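Local coordinates for protein hypothetical glycoside hydrolase (Bacteroides vulgatus, PDB 3S30) that is of unknown function but is probably a glycoside hydrolase or carbohydrate-metabolism protein with a galactose-binding-like domain that holds a sodium ion, at residues Gly161-Cys166 / Ile342-Leu347. Sequence-based numbering, arbitrary orientation.
Sequences GRTGNC and IDDLEL. With NA (sodium ion), chain C.
D343 divides its carboxylate between a metal and a loop backbone. OD1 of D343 binds the sodium ion at 2.5 Å, while OD2 of D343 takes the backbone N of R162 at 2.5 Å, met nearly along the C-O bond. A weak second bond reaches the same OD2 from the amide of T163, and the backbone N of D344 bonds to OD1 of D343 with an N-H...O angle of 134°, from the anti side and well out of the carboxylate plane; both oxygens are thus engaged and the group is held against rotation. From the loop, the carbonyl O of N165 coordinates the sodium at 2.4 Å, and N105 O and E107 OE2 complete the protein ligands. A carboxylate with one oxygen on a cation can thus use the other to hold the loop carrying a further ligand. In this domain of the galactose-binding clan, that loop links antiparallel strands 155-158 and 166-173 and meets strand 339-349 where it turns a corner at D344. OD2 of D344 receives OG1 of T163 on its syn lone pair, 2.7 Å away, and forms a salt bridge of 2.8 Å with NH1 of R162, whose hydrogen bond is bent and weak. With CG anti to the backbone N (chi1 -174°) and the chain extended to NE, R162 brings its guanidinium edge-on to this oxygen, the two planes 86° apart. With an alanine at D344, the guanidinium would probably lose this charged partner and the T163 hydroxyl its acceptor. R162 also makes a cation-pi contact with Y224. Deeper, CB of C166 packs 3.3 Å from the carbonyl O of I342, and W291 touches the side chains of R162, C166 and D343.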
loop_
_atom_site.group_PDB
_atom_site.type_symbol
_atom_site.label_atom_id
_atom_site.label_comp_id
_atom_site.label_asym_id
_atom_site.label_seq_id
_atom_site.Cartn_x
_atom_site.Cartn_y
_atom_site.Cartn_z
ATOM N N GLY A 161 -17.459 2.938 -6.397
ATOM C CA GLY A 161 -16.970 1.630 -6.005
ATOM C C GLY A 161 -17.921 0.552 -6.449
ATOM O O GLY A 161 -18.964 0.844 -7.014
ATOM N N ARG A 162 -17.550 -0.697 -6.195
ATOM C CA ARG A 162 -18.362 -1.846 -6.580
ATOM C C ARG A 162 -19.575 -1.995 -5.675
ATOM O O ARG A 162 -20.660 -2.331 -6.143
ATOM C CB ARG A 162 -17.520 -3.114 -6.546
ATOM C CG ARG A 162 -18.227 -4.347 -7.057
ATOM C CD ARG A 162 -17.264 -5.496 -7.194
ATOM N NE ARG A 162 -17.954 -6.777 -7.185
ATOM C CZ ARG A 162 -18.351 -7.418 -6.090
ATOM N NH1 ARG A 162 -18.135 -6.909 -4.878
ATOM N NH2 ARG A 162 -18.957 -8.587 -6.206
ATOM N N THR A 163 -19.393 -1.726 -4.384
ATOM C CA THR A 163 -20.483 -1.821 -3.401
ATOM C C THR A 163 -20.941 -0.423 -2.925
ATOM O O THR A 163 -22.145 -0.120 -2.955
ATOM C CB THR A 163 -20.058 -2.717 -2.206
ATOM O OG1 THR A 163 -19.570 -3.978 -2.698
ATOM C CG2 THR A 163 -21.230 -2.954 -1.264
ATOM N N GLY A 164 -19.979 0.410 -2.507
ATOM C CA GLY A 164 -20.217 1.823 -2.145
ATOM C C GLY A 164 -19.063 2.698 -2.630
ATOM O O GLY A 164 -18.856 2.828 -3.836
ATOM N N ASN A 165 -18.305 3.294 -1.708
ATOM C CA ASN A 165 -17.040 3.952 -2.059
ATOM C C ASN A 165 -15.949 2.906 -2.260
ATOM O O ASN A 165 -16.055 1.779 -1.751
ATOM C CB ASN A 165 -16.528 4.905 -0.967
ATOM C CG ASN A 165 -17.541 5.978 -0.549
ATOM O OD1 ASN A 165 -18.205 6.609 -1.375
ATOM N ND2 ASN A 165 -17.626 6.203 0.760
ATOM N N CYS A 166 -14.889 3.283 -2.980
ATOM C CA CYS A 166 -13.725 2.402 -3.176
ATOM C C CYS A 166 -12.413 3.149 -2.975
ATOM O O CYS A 166 -12.385 4.374 -2.907
ATOM C CB CYS A 166 -13.766 1.736 -4.570
ATOM S SG CYS A 166 -13.653 2.833 -6.025
ATOM N N ILE A 342 -9.524 -0.084 -6.063
ATOM C CA ILE A 342 -9.649 -1.346 -5.341
ATOM C C ILE A 342 -10.899 -1.310 -4.497
ATOM O O ILE A 342 -11.227 -0.289 -3.918
ATOM C CB ILE A 342 -8.439 -1.611 -4.412
ATOM C CG1 ILE A 342 -7.118 -1.536 -5.194
ATOM C CG2 ILE A 342 -8.570 -3.001 -3.749
ATOM C CD1 ILE A 342 -6.969 -2.659 -6.270
ATOM N N ASP A 343 -11.590 -2.436 -4.417
ATOM C CA ASP A 343 -12.768 -2.542 -3.575
ATOM C C ASP A 343 -12.907 -3.948 -2.993
ATOM O O ASP A 343 -12.329 -4.910 -3.519
ATOM C CB ASP A 343 -14.005 -2.217 -4.403
ATOM C CG ASP A 343 -15.112 -1.602 -3.581
ATOM O OD1 ASP A 343 -15.007 -1.552 -2.333
ATOM O OD2 ASP A 343 -16.086 -1.143 -4.194
ATOM N N ASP A 344 -13.695 -4.047 -1.922
ATOM C CA ASP A 344 -14.038 -5.315 -1.280
ATOM C C ASP A 344 -12.834 -6.252 -1.146
ATOM O O ASP A 344 -12.822 -7.367 -1.671
ATOM C CB ASP A 344 -15.192 -5.993 -2.021
ATOM C CG ASP A 344 -16.458 -5.167 -1.988
ATOM O OD1 ASP A 344 -16.791 -4.643 -0.907
ATOM O OD2 ASP A 344 -17.129 -5.049 -3.037
ATOM N N LEU A 345 -11.830 -5.762 -0.434
ATOM C CA LEU A 345 -10.608 -6.500 -0.159
ATOM C C LEU A 345 -10.786 -7.322 1.114
ATOM O O LEU A 345 -11.312 -6.829 2.114
ATOM C CB LEU A 345 -9.453 -5.512 0.016
ATOM C CG LEU A 345 -8.063 -6.069 0.279
ATOM C CD1 LEU A 345 -7.511 -6.777 -0.968
ATOM C CD2 LEU A 345 -7.169 -4.927 0.723
ATOM N N GLU A 346 -10.359 -8.579 1.076
ATOM C CA GLU A 346 -10.421 -9.439 2.261
ATOM C C GLU A 346 -9.148 -10.258 2.426
ATOM O O GLU A 346 -8.668 -10.872 1.479
ATOM C CB GLU A 346 -11.631 -10.374 2.211
ATOM C CG GLU A 346 -11.597 -11.431 3.308
ATOM C CD GLU A 346 -12.892 -12.197 3.471
ATOM O OE1 GLU A 346 -13.753 -12.126 2.571
ATOM O OE2 GLU A 346 -13.034 -12.879 4.510
ATOM N N LEU A 347 -8.615 -10.247 3.644
ATOM C CA LEU A 347 -7.535 -11.151 4.046
ATOM C C LEU A 347 -8.174 -12.446 4.564
ATOM O O LEU A 347 -8.633 -12.506 5.701
ATOM C CB LEU A 347 -6.676 -10.479 5.118
ATOM C CG LEU A 347 -5.287 -11.024 5.431
ATOM C CD1 LEU A 347 -4.346 -10.926 4.248
ATOM C CD2 LEU A 347 -4.710 -10.271 6.608
HETATM NA NA NA C . -16.423 -0.353 -0.728
#